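Local coordinates for protein halogenase PltM (Pseudomonas fluorescens, PDB 6BZN) that halogenates phenolic substrates as a flavoprotein, accepting chloride, bromide or iodide, and binds FAD, at residues L74-K79 and K433-L438; S360-A365 and A449-V454. All coordinates share one frame; numbering follows the deposited sequence.

Contact 1: L74-K79 and K433-L438; sequences LRLLSK and KLLHDL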
loop_
_atom_site.group_PDB
_atom_site.type_symbol
_atom_site.label_atom_id
_atom_site.label_comp_id
_atom_site.label_asym_id
_atom_site.label_seq_id
_atom_site.Cartn_x
_atom_site.Cartn_y
_atom_site.Cartn_z
ATOM N N LEU A 74 7.613 8.151 -4.597
ATOM C CA LEU A 74 7.267 8.756 -5.895
ATOM C C LEU A 74 8.229 9.892 -6.227
ATOM O O LEU A 74 8.682 10.014 -7.367
ATOM C CB LEU A 74 5.829 9.263 -5.934
ATOM C CG LEU A 74 4.756 8.178 -6.044
ATOM C CD1 LEU A 74 3.391 8.771 -5.715
ATOM C CD2 LEU A 74 4.740 7.526 -7.419
ATOM N N ARG A 75 8.553 10.708 -5.233
ATOM C CA ARG A 75 9.508 11.803 -5.435
ATOM C C ARG A 75 10.905 11.265 -5.770
ATOM O O ARG A 75 11.600 11.839 -6.617
ATOM C CB ARG A 75 9.552 12.737 -4.213
ATOM C CG ARG A 75 8.314 13.624 -4.066
ATOM C CD ARG A 75 8.254 14.326 -2.701
ATOM N NE ARG A 75 9.199 15.439 -2.585
ATOM C CZ ARG A 75 9.617 16.008 -1.440
ATOM N NH1 ARG A 75 9.183 15.603 -0.246
ATOM N NH2 ARG A 75 10.496 17.004 -1.499
ATOM N N LEU A 76 11.309 10.165 -5.124
ATOM C CA LEU A 76 12.584 9.520 -5.442
ATOM C C LEU A 76 12.607 8.993 -6.890
ATOM O O LEU A 76 13.586 9.197 -7.618
ATOM C CB LEU A 76 12.896 8.395 -4.463
ATOM C CG LEU A 76 13.388 8.854 -3.081
ATOM C CD1 LEU A 76 13.295 7.725 -2.067
ATOM C CD2 LEU A 76 14.822 9.380 -3.174
ATOM N N LEU A 77 11.529 8.330 -7.306
ATOM C CA LEU A 77 11.405 7.872 -8.685
ATOM C C LEU A 77 11.520 9.025 -9.677
ATOM O O LEU A 77 12.259 8.934 -10.672
ATOM C CB LEU A 77 10.073 7.141 -8.896
ATOM C CG LEU A 77 10.070 5.701 -8.403
ATOM C CD1 LEU A 77 8.634 5.209 -8.193
ATOM C CD2 LEU A 77 10.821 4.804 -9.384
ATOM N N SER A 78 10.786 10.091 -9.388
ATOM C CA SER A 78 10.795 11.302 -10.194
ATOM C C SER A 78 12.202 11.905 -10.334
ATOM O O SER A 78 12.625 12.249 -11.430
ATOM C CB SER A 78 9.842 12.329 -9.582
ATOM O OG SER A 78 9.799 13.518 -10.351
ATOM N N LYS A 79 12.922 11.989 -9.225
ATOM C CA LYS A 79 14.247 12.611 -9.224
ATOM C C LYS A 79 15.304 11.667 -9.784
ATOM O O LYS A 79 16.164 12.087 -10.557
ATOM C CB LYS A 79 14.630 13.082 -7.819
ATOM C CG LYS A 79 15.668 14.201 -7.819
ATOM C CD LYS A 79 15.029 15.530 -8.226
ATOM C CE LYS A 79 16.030 16.666 -8.319
ATOM N NZ LYS A 79 15.317 17.980 -8.342
ATOM N N LYS A 433 15.755 11.597 3.872
ATOM C CA LYS A 433 17.210 11.837 3.832
ATOM C C LYS A 433 17.845 11.394 2.508
ATOM O O LYS A 433 18.641 12.151 1.917
ATOM C CB LYS A 433 17.868 11.138 5.038
ATOM C CG LYS A 433 19.392 11.149 5.095
ATOM C CD LYS A 433 19.893 10.589 6.435
ATOM C CE LYS A 433 21.393 10.774 6.651
ATOM N NZ LYS A 433 22.232 10.296 5.513
ATOM N N LEU A 434 17.481 10.198 2.034
ATOM C CA LEU A 434 17.929 9.705 0.715
ATOM C C LEU A 434 17.572 10.680 -0.402
ATOM O O LEU A 434 18.391 10.940 -1.293
ATOM C CB LEU A 434 17.330 8.326 0.398
ATOM C CG LEU A 434 17.790 7.093 1.168
ATOM C CD1 LEU A 434 16.963 5.868 0.791
ATOM C CD2 LEU A 434 19.263 6.836 0.906
ATOM N N LEU A 435 16.352 11.208 -0.355
ATOM C CA LEU A 435 15.878 12.163 -1.346
ATOM C C LEU A 435 16.674 13.467 -1.270
ATOM O O LEU A 435 17.111 13.979 -2.296
ATOM C CB LEU A 435 14.388 12.460 -1.149
ATOM C CG LEU A 435 13.724 13.451 -2.103
ATOM C CD1 LEU A 435 13.737 12.961 -3.544
ATOM C CD2 LEU A 435 12.302 13.702 -1.646
ATOM N N HIS A 436 16.838 13.999 -0.061
ATOM C CA HIS A 436 17.660 15.190 0.135
ATOM C C HIS A 436 19.064 15.033 -0.459
ATOM O O HIS A 436 19.507 15.909 -1.201
ATOM C CB HIS A 436 17.773 15.578 1.602
ATOM C CG HIS A 436 18.399 16.923 1.801
ATOM N ND1 HIS A 436 19.737 17.086 2.082
ATOM C CD2 HIS A 436 17.880 18.169 1.700
ATOM C CE1 HIS A 436 20.010 18.376 2.180
ATOM N NE2 HIS A 436 18.900 19.054 1.952
ATOM N N ASP A 437 19.728 13.916 -0.171
ATOM C CA ASP A 437 21.074 13.645 -0.709
ATOM C C ASP A 437 21.074 13.555 -2.235
ATOM O O ASP A 437 21.955 14.124 -2.897
ATOM C CB ASP A 437 21.680 12.366 -0.100
ATOM C CG ASP A 437 21.960 12.493 1.394
ATOM O OD1 ASP A 437 22.001 13.625 1.915
ATOM O OD2 ASP A 437 22.134 11.459 2.065
ATOM N N LEU A 438 20.078 12.859 -2.791
ATOM C CA LEU A 438 19.944 12.751 -4.245
ATOM C C LEU A 438 19.650 14.103 -4.913
ATOM O O LEU A 438 20.189 14.377 -5.983
ATOM C CB LEU A 438 18.850 11.745 -4.633
ATOM C CG LEU A 438 18.622 11.537 -6.137
ATOM C CD1 LEU A 438 19.857 10.934 -6.777
ATOM C CD2 LEU A 438 17.414 10.644 -6.385
#

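Contact 2: S360-A365 and A449-V454; sequences SILRLA and AALEAV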
loop_
_atom_site.group_PDB
_atom_site.type_symbol
_atom_site.label_atom_id
_atom_site.label_comp_id
_atom_site.label_asym_id
_atom_site.label_seq_id
_atom_site.Cartn_x
_atom_site.Cartn_y
_atom_site.Cartn_z
ATOM N N SER A 360 10.025 -1.195 -4.931
ATOM C CA SER A 360 10.504 -2.288 -5.789
ATOM C C SER A 360 10.864 -1.780 -7.185
ATOM O O SER A 360 11.872 -2.196 -7.776
ATOM C CB SER A 360 9.472 -3.433 -5.859
ATOM O OG SER A 360 10.044 -4.551 -6.511
ATOM N N ILE A 361 10.063 -0.857 -7.715
ATOM C CA ILE A 361 10.364 -0.263 -9.030
ATOM C C ILE A 361 11.700 0.481 -8.968
ATOM O O ILE A 361 12.551 0.359 -9.855
ATOM C CB ILE A 361 9.239 0.665 -9.524
ATOM C CG1 ILE A 361 7.957 -0.143 -9.740
ATOM C CG2 ILE A 361 9.630 1.390 -10.815
ATOM C CD1 ILE A 361 6.710 0.719 -9.852
ATOM N N LEU A 362 11.868 1.238 -7.890
ATOM C CA LEU A 362 13.055 2.032 -7.666
ATOM C C LEU A 362 14.322 1.178 -7.564
ATOM O O LEU A 362 15.382 1.564 -8.070
ATOM C CB LEU A 362 12.831 2.850 -6.404
ATOM C CG LEU A 362 13.710 4.018 -6.019
ATOM C CD1 LEU A 362 13.923 5.008 -7.150
ATOM C CD2 LEU A 362 13.038 4.672 -4.815
ATOM N N ARG A 363 14.205 0.008 -6.945
ATOM C CA ARG A 363 15.312 -0.931 -6.859
ATOM C C ARG A 363 15.556 -1.691 -8.164
ATOM O O ARG A 363 16.710 -1.914 -8.531
ATOM C CB ARG A 363 15.065 -1.939 -5.742
ATOM C CG ARG A 363 15.139 -1.341 -4.353
ATOM C CD ARG A 363 14.640 -2.321 -3.317
ATOM N NE ARG A 363 14.822 -1.856 -1.938
ATOM C CZ ARG A 363 15.927 -2.022 -1.201
ATOM N NH1 ARG A 363 17.010 -2.618 -1.688
ATOM N NH2 ARG A 363 15.950 -1.580 0.054
ATOM N N LEU A 364 14.483 -2.103 -8.834
ATOM C CA LEU A 364 14.584 -2.930 -10.047
ATOM C C LEU A 364 15.102 -2.173 -11.278
ATOM O O LEU A 364 15.915 -2.709 -12.044
ATOM C CB LEU A 364 13.211 -3.553 -10.365
ATOM C CG LEU A 364 13.120 -4.401 -11.639
ATOM C CD1 LEU A 364 13.971 -5.655 -11.549
ATOM C CD2 LEU A 364 11.653 -4.725 -11.934
ATOM N N ALA A 365 14.612 -0.954 -11.496
ATOM C CA ALA A 365 14.818 -0.270 -12.781
ATOM C C ALA A 365 16.305 -0.052 -13.115
ATOM O O ALA A 365 16.709 -0.338 -14.235
ATOM C CB ALA A 365 14.027 1.033 -12.862
ATOM N N ALA A 449 22.976 2.634 -4.279
ATOM C CA ALA A 449 23.792 1.845 -3.356
ATOM C C ALA A 449 23.362 2.079 -1.904
ATOM O O ALA A 449 23.298 1.133 -1.126
ATOM C CB ALA A 449 25.274 2.147 -3.553
ATOM N N ALA A 450 22.999 3.314 -1.561
ATOM C CA ALA A 450 22.526 3.619 -0.210
ATOM C C ALA A 450 21.208 2.897 0.128
ATOM O O ALA A 450 21.049 2.349 1.224
ATOM C CB ALA A 450 22.373 5.114 -0.029
ATOM N N LEU A 451 20.275 2.872 -0.822
ATOM C CA LEU A 451 19.025 2.130 -0.629
ATOM C C LEU A 451 19.298 0.628 -0.501
ATOM O O LEU A 451 18.694 -0.058 0.337
ATOM C CB LEU A 451 18.042 2.412 -1.773
ATOM C CG LEU A 451 16.661 1.752 -1.707
ATOM C CD1 LEU A 451 15.921 2.113 -0.431
ATOM C CD2 LEU A 451 15.848 2.185 -2.914
ATOM N N GLU A 452 20.217 0.105 -1.306
ATOM C CA GLU A 452 20.510 -1.319 -1.244
ATOM C C GLU A 452 21.264 -1.707 0.032
ATOM O O GLU A 452 21.122 -2.815 0.514
ATOM C CB GLU A 452 21.287 -1.762 -2.466
ATOM C CG GLU A 452 21.430 -3.266 -2.560
ATOM C CD GLU A 452 21.711 -3.730 -3.964
ATOM O OE1 GLU A 452 20.776 -3.717 -4.799
ATOM O OE2 GLU A 452 22.857 -4.139 -4.225
ATOM N N ALA A 453 22.038 -0.783 0.585
ATOM C CA ALA A 453 22.843 -1.075 1.777
ATOM C C ALA A 453 22.073 -1.015 3.103
ATOM O O ALA A 453 22.655 -1.272 4.161
ATOM C CB ALA A 453 24.043 -0.141 1.824
ATOM N N VAL A 454 20.772 -0.714 3.085
ATOM C CA VAL A 454 20.031 -0.647 4.344
ATOM C C VAL A 454 20.080 -2.008 5.042
ATOM O O VAL A 454 20.078 -3.056 4.386
ATOM C CB VAL A 454 18.560 -0.201 4.164
ATOM C CG1 VAL A 454 18.487 1.184 3.525
ATOM C CG2 VAL A 454 17.761 -1.247 3.388
HETATM O O HOH W 1 18.243 -2.479 -4.393
HETATM O O HOH W 2 18.651 -3.969 0.095
#

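Contact 1: L74-K79 and K433-L438
L435 reaches from helix 410-441 into the space between R75 and L76 of helix 68-81, and its two methyl groups divide the work. CD2 lies over the centre of the R75 guanidinium, 3.5 Å from R75 CZ, with the two side chains crossing at about a right angle. The bend in the arginine chain at chi3 (75°) helps turn the flat group so that one face lies against the methyl. CD1 is turned to L76, 3.8 Å from L76 CD2. That leucine methyl also comes tightly against the partner backbone, 3.5 Å from L76 CD2 to L435 CA. A turn further on, L438 CD2 rests 4.0 Å from K79 CB; lysine suits this margin because its aliphatic base packs while the amine end turns off from helix 410-441. Arginine likewise offers L435 a flat surface yet keeps its charge near E439, with which NH2 makes a long, weak ion pair. Were the arginine cut back to an alanine, L435 CD2 would probably lose the flat face over it and E439 its distant countercharge. Segments 74-79 and 433-438 run nearly parallel, axes 20° apart and 10.0 Å at closest approach. Helix 68-81, in the tryptophan halogenase family region, is thus tied to helix 410-441 away from the flavin site. F447 of helix 444-452 touches L76, L434 and L438, L77 leans on L362 of helix 352-374, and L74 on I86 of helix 84-88.

Contact 2: S360-A365 and A449-V454
R363 lays its guanidinium over L451 in the helix-helix packing of this flavin-dependent halogenase, where helix 352-374 meets the C-terminal end of helix 444-452 and the chain runs on into a loop at V454. The tight part is leucine and valine carbon packed on the arginine. L451 CG stands 3.7 Å above the guanidinium plane, offset toward its rim, and L451 CD2 comes 3.9 Å from R363 CG, so one leucine packs against both the aliphatic stem and the flat head of the arginine. With CG anti to the backbone N (chi1 -178°), L451 reaches across to helix 352-374, where its CD2 also meets L362 CG at 4.2 Å. V454 CG2 closes the edge of the guanidinium, in its plane, 3.8 Å from R363 NH2. Leucine and valine suit these places because their hydrocarbon side chains pack on the guanidinium and leave its N-H groups to other acceptors. The other side is looser and wet: R363 NH1 and E452 OE1 stand 5.0 Å apart, and water fills in between. The salt bridge from R363 NE to E359 probably offsets the cost of burying the arginine's charge; E452 OE1 pairs with K367. One water accepts from R363 NH1 and donates to E452 OE1; a second, also accepting from NH1, donates to the backbone at E452 O, 2.8 Å away.

How the contacts relate
Both contacts are largely buried and their centres lie 12 Å apart, within one bundle of helices. They share no helix, yet they touch: L76 CB of contact 1 meets L362 CD2 of contact 2 at 3.7 Å, and L434 packs on A450, joining helix 410-441 to helix 444-452, which follows it in the chain. In each an arginine lays a guanidinium face on a leucine, but R75 sits at a partly exposed margin with a weak ion pair, whereas R363 is buried, salt-bridged and hydrated. Contact 1 is otherwise mostly leucine packing, with a lysine's base at its margin. In contact 2, L362's side chain lies about 12 Å from that of A34, an FAD-binding residue, though this model holds no FAD.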